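Local atomic coordinates of heme oxygenase 1 (Synechocystis sp., PDB entry 1WE1), a protein that binds heme and opens its ring with reductant and oxygen to give biliverdin IXalpha, carbon monoxide and ferrous iron, probably a step toward the chromophores of the photosynthetic antennae. Residues 69-74 / 172-177. Residues are numbered along the deposited sequence; the frame is centred on the assembly and turned at random.
Sequences IYFPEL and RQAMND. With HEM (protoporphyrin IX containing Fe), chain H.
The ring of F71 meets the methyl of A174 at its edge: CB of A174 lies in the ring plane, 4.0 Å from CZ of F71, and the touch is at the rim. With CG anti to the carbonyl carbon (chi1 -60°), the phenyl group reaches from the loop to the last turns of helix 164-176, where it also packs on T170 and meets F167 edge-to-face. Beside it, CG2 of I69 packs against CG of M175 at 4.3 Å. No hydrogen bond joins the two segments; the loop keeps its own shape through a type I turn, in which L74 N bonds to F71 O (2.7 Å). M175 continues the apolar layer toward Y125 and L129 of helix 120-146 and L5, A6 and L9 of helix 5-12.

From this same helical turn R172 extends to the heme. A propionate oxygen, O2A of HEM, sits at the guanidinium edge near its plane and accepts a hydrogen bond from R172 NH1 (2.7 Å, 152°). A leucine in place of R172 has no side-chain N-H to give, which would probably leave O2A of HEM without this cationic partner and the propionate freer to turn. With Y125, R10 and K168, which also hydrogen-bond to the heme, R172 belongs to the polar, largely basic set of residues that probably holds the propionates in the heme site of the all-helical heme oxygenase fold.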
# COMPACT_ATOMS: atom_id res chain seq x y z
N ILE A 69 17.07 2.24 -3.96
CA ILE A 69 15.70 1.79 -4.14
C ILE A 69 14.80 2.94 -4.60
O ILE A 69 13.59 2.93 -4.38
CB ILE A 69 15.15 1.18 -2.83
CG1 ILE A 69 15.09 2.24 -1.73
CG2 ILE A 69 16.03 0.04 -2.39
CD1 ILE A 69 14.41 1.77 -0.46
N TYR A 70 15.41 3.92 -5.24
CA TYR A 70 14.68 5.07 -5.73
C TYR A 70 14.25 4.85 -7.18
O TYR A 70 15.02 5.12 -8.11
CB TYR A 70 15.54 6.33 -5.63
CG TYR A 70 14.84 7.57 -6.14
CD1 TYR A 70 13.77 8.14 -5.43
CD2 TYR A 70 15.21 8.15 -7.35
CE1 TYR A 70 13.10 9.26 -5.92
CE2 TYR A 70 14.54 9.27 -7.85
CZ TYR A 70 13.49 9.82 -7.12
OH TYR A 70 12.82 10.91 -7.62
N PHE A 71 13.03 4.35 -7.35
CA PHE A 71 12.46 4.07 -8.66
C PHE A 71 11.17 4.86 -8.85
O PHE A 71 10.08 4.33 -8.64
CB PHE A 71 12.16 2.58 -8.80
CG PHE A 71 13.35 1.69 -8.64
CD1 PHE A 71 14.27 1.56 -9.68
CD2 PHE A 71 13.55 0.98 -7.47
CE1 PHE A 71 15.37 0.71 -9.55
CE2 PHE A 71 14.65 0.13 -7.33
CZ PHE A 71 15.56 -0.01 -8.37
N PRO A 72 11.27 6.14 -9.24
CA PRO A 72 10.10 6.99 -9.45
C PRO A 72 9.05 6.37 -10.37
O PRO A 72 7.96 6.91 -10.55
CB PRO A 72 10.70 8.28 -10.02
CG PRO A 72 11.96 7.80 -10.70
CD PRO A 72 12.50 6.81 -9.70
N GLU A 73 9.39 5.22 -10.93
CA GLU A 73 8.47 4.50 -11.81
C GLU A 73 7.42 3.80 -10.97
O GLU A 73 6.40 3.34 -11.49
CB GLU A 73 9.23 3.47 -12.65
CG GLU A 73 10.44 4.04 -13.36
CD GLU A 73 11.73 3.90 -12.56
OE1 GLU A 73 12.27 2.78 -12.52
OE2 GLU A 73 12.19 4.90 -11.98
N LEU A 74 7.68 3.70 -9.67
CA LEU A 74 6.75 3.06 -8.76
C LEU A 74 5.70 4.03 -8.23
O LEU A 74 4.58 3.61 -7.92
CB LEU A 74 7.51 2.44 -7.57
CG LEU A 74 8.43 1.27 -7.90
CD1 LEU A 74 9.19 0.83 -6.63
CD2 LEU A 74 7.62 0.12 -8.47
N ARG A 172 14.46 -6.37 -6.05
CA ARG A 172 14.96 -7.26 -4.99
C ARG A 172 16.48 -7.16 -5.00
O ARG A 172 17.12 -7.09 -3.95
CB ARG A 172 14.58 -8.71 -5.28
CG ARG A 172 13.11 -9.05 -5.18
CD ARG A 172 12.88 -10.38 -5.86
NE ARG A 172 11.53 -10.90 -5.68
CZ ARG A 172 10.99 -11.20 -4.50
NH1 ARG A 172 9.75 -11.67 -4.46
NH2 ARG A 172 11.68 -11.01 -3.38
N GLN A 173 17.04 -7.18 -6.20
CA GLN A 173 18.47 -7.07 -6.42
C GLN A 173 18.95 -5.79 -5.75
O GLN A 173 19.88 -5.80 -4.93
CB GLN A 173 18.77 -7.02 -7.92
CG GLN A 173 20.24 -6.85 -8.30
CD GLN A 173 21.11 -7.99 -7.79
OE1 GLN A 173 20.83 -9.16 -8.06
NE2 GLN A 173 22.17 -7.65 -7.06
N ALA A 174 18.30 -4.68 -6.09
CA ALA A 174 18.64 -3.38 -5.53
C ALA A 174 18.79 -3.48 -4.01
O ALA A 174 19.76 -2.97 -3.45
CB ALA A 174 17.56 -2.37 -5.88
N MET A 175 17.84 -4.15 -3.36
CA MET A 175 17.89 -4.32 -1.92
C MET A 175 19.10 -5.14 -1.48
O MET A 175 19.74 -4.83 -0.47
CB MET A 175 16.61 -4.99 -1.42
CG MET A 175 15.36 -4.14 -1.50
SD MET A 175 14.02 -4.79 -0.47
CE MET A 175 13.50 -6.23 -1.42
N ASN A 176 19.41 -6.20 -2.23
CA ASN A 176 20.53 -7.08 -1.93
C ASN A 176 21.91 -6.46 -2.13
O ASN A 176 22.92 -7.05 -1.77
CB ASN A 176 20.42 -8.36 -2.75
CG ASN A 176 19.22 -9.19 -2.37
OD1 ASN A 176 19.06 -9.59 -1.22
ND2 ASN A 176 18.35 -9.46 -3.35
N ASP A 177 21.94 -5.26 -2.72
CA ASP A 177 23.20 -4.56 -2.94
C ASP A 177 23.25 -3.30 -2.09
O ASP A 177 23.96 -2.35 -2.42
CB ASP A 177 23.38 -4.19 -4.42
CG ASP A 177 23.31 -5.39 -5.35
OD1 ASP A 177 23.79 -6.48 -4.96
OD2 ASP A 177 22.79 -5.24 -6.48
CHA HEM H . 3.43 -10.50 -1.78
CHB HEM H . 2.54 -6.56 0.90
CHC HEM H . -2.00 -8.17 1.45
CHD HEM H . -1.37 -11.02 -2.36
C1A HEM H . 3.66 -9.35 -0.99
C2A HEM H . 4.95 -8.75 -0.69
C3A HEM H . 4.71 -7.66 0.10
C4A HEM H . 3.24 -7.57 0.23
CMA HEM H . 5.68 -6.71 0.72
CAA HEM H . 6.30 -9.21 -1.24
CBA HEM H . 6.89 -10.47 -0.56
CGA HEM H . 8.16 -10.86 -1.06
O1A HEM H . 9.18 -10.54 -0.35
O2A HEM H . 8.30 -11.48 -2.14
C1B HEM H . 1.21 -6.67 1.32
C2B HEM H . 0.58 -5.78 2.30
C3B HEM H . -0.72 -6.19 2.41
C4B HEM H . -0.84 -7.38 1.56
CMB HEM H . 1.27 -4.63 2.98
CAB HEM H . -1.86 -5.56 3.18
CBB HEM H . -1.67 -5.56 4.72
C1C HEM H . -2.27 -9.02 0.41
C2C HEM H . -3.58 -9.55 0.05
C3C HEM H . -3.34 -10.52 -0.85
C4C HEM H . -1.96 -10.38 -1.28
CMC HEM H . -4.90 -9.06 0.62
CAC HEM H . -4.31 -11.59 -1.34
CBC HEM H . -5.10 -11.11 -2.59
C1D HEM H . 0.02 -11.13 -2.57
C2D HEM H . 0.63 -12.01 -3.57
C3D HEM H . 1.97 -11.82 -3.44
C4D HEM H . 2.18 -10.88 -2.32
CMD HEM H . -0.16 -12.88 -4.49
CAD HEM H . 3.12 -12.42 -4.23
CBD HEM H . 3.73 -13.71 -3.53
CGD HEM H . 4.97 -14.11 -4.09
O1D HEM H . 5.86 -13.23 -4.40
O2D HEM H . 5.21 -15.33 -4.30
NA HEM H . 2.64 -8.64 -0.40
NB HEM H . 0.33 -7.63 0.88
NC HEM H . -1.28 -9.52 -0.46
ND HEM H . 0.99 -10.44 -1.85
FE HEM H . 0.69 -9.07 -0.46
O HOH W 1 0.54 -7.84 -1.76